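Local structure of beta-lactamase (Escherichia coli, 6PQ9) at residues K55-E60 / T184-V189; S106-K111 / S122-A127. The protein probably hydrolyses beta-lactam antibiotics to substituted beta-amino acids, giving resistance to them. The protein carries 1 engineered substitution. All blocks are in the same frame, centred on the assembly; numbering follows the deposited sequence.

In the fold
Contact 1 sets the edge strand 55-58 of the five-stranded antiparallel sheet against the start of helix 185-196, at the seam between the sheet and the helical part of the class A beta-lactamase fold. Contact 2 lies wholly in the helical part, joining the short helix 107-111 to helix 121-130. Their centres lie about 31 Å apart, on opposite sides of the chain's centre, and their nearest atoms remain about 17 Å from each other. They share no helix or strand. The largely helical excursion between 60 and 184, with contact 2 inside it, ends at a helix set against the sheet; the chain re-enters that sheet only at strand 233-239.

Contact 1. Residues K55-E60 / T184-V189; sequences KLNVNE and TPDATV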
loop_
_atom_site.group_PDB
_atom_site.type_symbol
_atom_site.label_atom_id
_atom_site.label_comp_id
_atom_site.label_asym_id
_atom_site.label_seq_id
_atom_site.Cartn_x
_atom_site.Cartn_y
_atom_site.Cartn_z
ATOM N N LYS A 55 -2.640 19.219 -4.870
ATOM C CA LYS A 55 -3.535 18.373 -4.091
ATOM C C LYS A 55 -4.801 18.087 -4.897
ATOM O O LYS A 55 -5.321 18.970 -5.583
ATOM C CB LYS A 55 -3.879 19.029 -2.746
ATOM C CG LYS A 55 -4.841 18.218 -1.880
ATOM C CD LYS A 55 -4.914 18.736 -0.442
ATOM C CE LYS A 55 -5.129 20.242 -0.391
ATOM N NZ LYS A 55 -6.535 20.617 -0.729
ATOM N N LEU A 56 -5.274 16.842 -4.831
ATOM C CA LEU A 56 -6.514 16.447 -5.489
ATOM C C LEU A 56 -7.168 15.330 -4.690
ATOM O O LEU A 56 -6.497 14.371 -4.288
ATOM C CB LEU A 56 -6.270 15.999 -6.930
ATOM C CG LEU A 56 -7.490 15.504 -7.716
ATOM C CD1 LEU A 56 -7.525 16.075 -9.106
ATOM C CD2 LEU A 56 -7.482 13.994 -7.811
ATOM N N ASN A 57 -8.471 15.470 -4.456
ATOM C CA ASN A 57 -9.276 14.478 -3.759
ATOM C C ASN A 57 -10.481 14.130 -4.609
ATOM O O ASN A 57 -11.026 14.995 -5.298
ATOM C CB ASN A 57 -9.786 14.986 -2.415
ATOM C CG ASN A 57 -8.697 15.142 -1.409
ATOM O OD1 ASN A 57 -7.535 14.822 -1.674
ATOM N ND2 ASN A 57 -9.058 15.631 -0.228
ATOM N N VAL A 58 -10.890 12.865 -4.557
ATOM C CA VAL A 58 -12.171 12.418 -5.093
ATOM C C VAL A 58 -12.734 11.394 -4.119
ATOM O O VAL A 58 -12.034 10.451 -3.733
ATOM C CB VAL A 58 -12.055 11.814 -6.506
ATOM C CG1 VAL A 58 -13.428 11.395 -7.015
ATOM C CG2 VAL A 58 -11.413 12.788 -7.469
ATOM N N ASN A 59 -13.982 11.602 -3.698
ATOM C CA ASN A 59 -14.661 10.726 -2.745
ATOM C C ASN A 59 -13.799 10.487 -1.502
ATOM O O ASN A 59 -13.601 9.356 -1.047
ATOM C CB ASN A 59 -15.060 9.421 -3.424
ATOM C CG ASN A 59 -15.962 9.663 -4.620
ATOM O OD1 ASN A 59 -16.849 10.510 -4.562
ATOM N ND2 ASN A 59 -15.733 8.940 -5.711
ATOM N N GLU A 60 -13.314 11.593 -0.936
ATOM C CA GLU A 60 -12.349 11.525 0.156
ATOM C C GLU A 60 -12.997 11.109 1.476
ATOM O O GLU A 60 -12.369 10.418 2.287
ATOM C CB GLU A 60 -11.652 12.881 0.292
ATOM C CG GLU A 60 -11.256 13.257 1.708
ATOM C CD GLU A 60 -10.156 12.366 2.265
ATOM O OE1 GLU A 60 -9.981 12.326 3.510
ATOM O OE2 GLU A 60 -9.466 11.706 1.453
ATOM N N THR A 184 -8.714 6.770 4.747
ATOM C CA THR A 184 -9.115 7.691 3.691
ATOM C C THR A 184 -7.993 7.816 2.666
ATOM O O THR A 184 -6.831 7.507 2.961
ATOM C CB THR A 184 -9.456 9.065 4.270
ATOM O OG1 THR A 184 -8.270 9.687 4.782
ATOM C CG2 THR A 184 -10.505 8.952 5.383
ATOM N N PRO A 185 -8.310 8.235 1.434
ATOM C CA PRO A 185 -7.234 8.455 0.453
ATOM C C PRO A 185 -6.268 9.555 0.872
ATOM O O PRO A 185 -5.061 9.441 0.616
ATOM C CB PRO A 185 -8.001 8.816 -0.829
ATOM C CG PRO A 185 -9.376 8.319 -0.612
ATOM C CD PRO A 185 -9.645 8.423 0.839
ATOM N N ASP A 186 -6.782 10.617 1.503
ATOM C CA ASP A 186 -5.950 11.706 2.020
ATOM C C ASP A 186 -4.878 11.194 2.954
ATOM O O ASP A 186 -3.706 11.555 2.829
ATOM C CB ASP A 186 -6.812 12.703 2.787
ATOM C CG ASP A 186 -7.305 13.813 1.929
ATOM O OD1 ASP A 186 -7.065 13.730 0.700
ATOM O OD2 ASP A 186 -7.930 14.752 2.488
ATOM N N ALA A 187 -5.278 10.390 3.940
ATOM C CA ALA A 187 -4.323 9.895 4.921
ATOM C C ALA A 187 -3.140 9.204 4.244
ATOM O O ALA A 187 -1.982 9.431 4.617
ATOM C CB ALA A 187 -5.034 8.963 5.901
ATOM N N THR A 188 -3.410 8.404 3.208
ATOM C CA THR A 188 -2.360 7.634 2.548
ATOM C C THR A 188 -1.292 8.539 1.931
ATOM O O THR A 188 -0.095 8.362 2.190
ATOM C CB THR A 188 -2.976 6.725 1.482
ATOM O OG1 THR A 188 -4.086 6.008 2.038
ATOM C CG2 THR A 188 -1.938 5.738 0.971
ATOM N N VAL A 189 -1.705 9.510 1.100
ATOM C CA VAL A 189 -0.736 10.375 0.425
ATOM C C VAL A 189 0.000 11.267 1.427
ATOM O O VAL A 189 1.171 11.611 1.222
ATOM C CB VAL A 189 -1.412 11.206 -0.685
ATOM C CG1 VAL A 189 -1.854 10.303 -1.840
ATOM C CG2 VAL A 189 -2.601 11.992 -0.141
#
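E60 and P185 bring the two backbones closest, with E60 CA 6.0 Å from P185 CA, where the chain leaves edge strand 55-58 and passes the first turn of helix 185-196. L56 and V58 turn to the opposite face of the strand, onto helix 25-37, whereas N57 is directed at the helix start. The contact thus lays the N-terminal turn of a helix, capped by T184, against the sheet beside its edge strand, with P185 and D186 on A46 of strand 42-49.

E60 does most of the gripping. Its chain bends at the second torsion (chi2 68°), carrying the carboxylate over the helix end. There D186 N donates to E60 OE2 at 2.9 Å, meeting the syn side slightly out of the carboxylate plane. The same oxygen lies 3.3 Å from P185 CD, while E60 OE1 sits 3.4 Å from T184 CB. At the N-cap, T184 OG1 accepts from A187 N at 3.2 Å, a nearly straight bond (163°). The carboxylates of E60 and D186 stack with planes 23° apart, E60 OE2 being 3.2 Å from D186 OD1. N57 crosses D186 at about a right angle and offers ND2 to D186 OD2 in a weak 3.1 Å bond.

Two acidic groups this close would be expected to raise each other's proton affinity; the D186 N-H bond and the helix N-terminus probably offset part of that cost.

Contact 2. Residues S106-K111 / S122-A127; sequences SPLRDK and SEILKA
L108 reaches across to A127 and forms the apolar heart of the contact between helices 107-111 and 121-130. The short helical segments approach to 10.9 Å between axes, their directions 126° apart, a separation that the length of the leucine spans. Its fork faces the small methyl of A127, with L108 CD2 3.6 Å from A127 CB. The same branch looks more loosely at I124, whose CG2 is 4.3 Å from L108 CD2. Deeper in, I124 and L125 continue the hydrophobic layer onto L140 of helix 134-144.

Towards solvent, E123 and K111 flank the leucine. E123 holds CG anti to its own backbone N (chi1 -177°) and then extends straight out, running antiparallel to the L108 side chain. Its OE2 lies 4.0 Å from K111 CD, so the carboxylate meets the aliphatic part of the lysine. K111 NZ stays 4.9 Å from E123 OE2, too far for a salt bridge between the two; E123 OE2 is instead hydrogen-bonded to Y112 OH.

Within 106-111, the N-cap bond from R109 N to S106 OG (3.1 Å, 163°) and the backbone bonds D110 N to S106 O and K111 N to P107 O hold the turn. S106 CB lies against one face of the R109 guanidinium, off centre, and R109 NH1 adds a salt bridge with a weak hydrogen bond to D110 OD1 at 3.0 Å. D133, the aspartate of the class A Ser-Asp-Asn motif, accepts from L108 N, is bonded to S106 OG and has a backbone bond with A127.

No hydrogen bond joins the two segments directly. Their cohesion therefore rests on apolar contact, supplemented by D133, which ties both helices to a loop that in this family borders the active site.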
loop_
_atom_site.group_PDB
_atom_site.type_symbol
_atom_site.label_atom_id
_atom_site.label_comp_id
_atom_site.label_asym_id
_atom_site.label_seq_id
_atom_site.Cartn_x
_atom_site.Cartn_y
_atom_site.Cartn_z
ATOM N N SER A 106 2.196 -16.635 0.319
ATOM C CA SER A 106 3.393 -16.586 1.141
ATOM C C SER A 106 4.585 -17.224 0.445
ATOM O O SER A 106 4.834 -18.424 0.619
ATOM C CB SER A 106 3.142 -17.280 2.481
ATOM O OG SER A 106 4.283 -17.205 3.316
ATOM N N PRO A 107 5.348 -16.463 -0.334
ATOM C CA PRO A 107 6.634 -16.982 -0.828
ATOM C C PRO A 107 7.550 -17.478 0.276
ATOM O O PRO A 107 8.372 -18.375 0.043
ATOM C CB PRO A 107 7.236 -15.778 -1.562
ATOM C CG PRO A 107 6.038 -14.978 -2.003
ATOM C CD PRO A 107 4.958 -15.200 -0.984
ATOM N N LEU A 108 7.431 -16.914 1.478
ATOM C CA LEU A 108 8.245 -17.363 2.600
ATOM C C LEU A 108 7.952 -18.819 2.928
ATOM O O LEU A 108 8.872 -19.630 3.081
ATOM C CB LEU A 108 7.985 -16.472 3.817
ATOM C CG LEU A 108 9.030 -15.468 4.317
ATOM C CD1 LEU A 108 10.148 -15.274 3.329
ATOM C CD2 LEU A 108 8.391 -14.134 4.705
ATOM N N ARG A 109 6.668 -19.172 3.048
ATOM C CA ARG A 109 6.320 -20.561 3.323
ATOM C C ARG A 109 6.756 -21.471 2.184
ATOM O O ARG A 109 7.205 -22.598 2.418
ATOM C CB ARG A 109 4.818 -20.709 3.559
ATOM C CG ARG A 109 4.401 -22.142 3.916
ATOM C CD ARG A 109 3.273 -22.627 3.018
ATOM N NE ARG A 109 2.168 -21.687 3.079
ATOM C CZ ARG A 109 1.738 -20.943 2.063
ATOM N NH1 ARG A 109 2.298 -21.033 0.855
ATOM N NH2 ARG A 109 0.737 -20.098 2.275
ATOM N N ASP A 110 6.640 -20.995 0.943
ATOM C CA ASP A 110 7.050 -21.805 -0.199
ATOM C C ASP A 110 8.547 -22.080 -0.180
ATOM O O ASP A 110 8.988 -23.135 -0.643
ATOM C CB ASP A 110 6.661 -21.113 -1.512
ATOM C CG ASP A 110 5.153 -21.042 -1.718
ATOM O OD1 ASP A 110 4.416 -21.820 -1.071
ATOM O OD2 ASP A 110 4.705 -20.194 -2.525
ATOM N N LYS A 111 9.341 -21.147 0.335
ATOM C CA LYS A 111 10.784 -21.329 0.375
ATOM C C LYS A 111 11.248 -22.127 1.592
ATOM O O LYS A 111 12.231 -22.865 1.495
ATOM C CB LYS A 111 11.475 -19.966 0.342
ATOM C CG LYS A 111 12.978 -20.031 0.139
ATOM C CD LYS A 111 13.569 -18.635 0.106
ATOM C CE LYS A 111 15.091 -18.670 0.188
ATOM N NZ LYS A 111 15.740 -18.293 -1.109
ATOM N N SER A 122 15.542 -8.196 7.127
ATOM C CA SER A 122 15.680 -7.807 5.730
ATOM C C SER A 122 14.911 -8.746 4.797
ATOM O O SER A 122 14.104 -8.297 3.970
ATOM C CB SER A 122 17.163 -7.782 5.372
ATOM O OG SER A 122 17.378 -7.149 4.128
ATOM N N GLU A 123 15.131 -10.059 4.925
ATOM C CA GLU A 123 14.474 -10.991 4.015
ATOM C C GLU A 123 12.963 -11.047 4.255
ATOM O O GLU A 123 12.184 -11.166 3.299
ATOM C CB GLU A 123 15.092 -12.387 4.127
ATOM C CG GLU A 123 14.467 -13.376 3.127
ATOM C CD GLU A 123 14.924 -14.819 3.312
ATOM O OE1 GLU A 123 15.962 -15.050 3.963
ATOM O OE2 GLU A 123 14.245 -15.725 2.778
ATOM N N ILE A 124 12.526 -10.965 5.515
ATOM C CA ILE A 124 11.092 -10.958 5.801
ATOM C C ILE A 124 10.442 -9.682 5.273
ATOM O O ILE A 124 9.318 -9.710 4.758
ATOM C CB ILE A 124 10.841 -11.129 7.311
ATOM C CG1 ILE A 124 11.529 -12.394 7.835
ATOM C CG2 ILE A 124 9.342 -11.165 7.600
ATOM C CD1 ILE A 124 11.805 -12.371 9.319
ATOM N N LEU A 125 11.133 -8.543 5.405
ATOM C CA LEU A 125 10.604 -7.278 4.908
ATOM C C LEU A 125 10.502 -7.273 3.390
ATOM O O LEU A 125 9.536 -6.747 2.827
ATOM C CB LEU A 125 11.501 -6.129 5.360
ATOM C CG LEU A 125 11.124 -5.395 6.637
ATOM C CD1 LEU A 125 12.224 -4.401 6.939
ATOM C CD2 LEU A 125 9.777 -4.716 6.454
ATOM N N LYS A 126 11.523 -7.793 2.715
ATOM C CA LYS A 126 11.496 -7.864 1.263
ATOM C C LYS A 126 10.293 -8.683 0.785
ATOM O O LYS A 126 9.524 -8.235 -0.075
ATOM C CB LYS A 126 12.822 -8.446 0.767
ATOM C CG LYS A 126 12.854 -8.821 -0.704
ATOM C CD LYS A 126 12.916 -7.590 -1.601
ATOM C CE LYS A 126 13.213 -7.982 -3.037
ATOM N NZ LYS A 126 12.770 -6.934 -4.006
ATOM N N ALA A 127 10.093 -9.870 1.368
ATOM C CA ALA A 127 8.936 -10.693 1.013
ATOM C C ALA A 127 7.621 -9.957 1.261
ATOM O O ALA A 127 6.685 -10.044 0.455
ATOM C CB ALA A 127 8.949 -11.998 1.813
#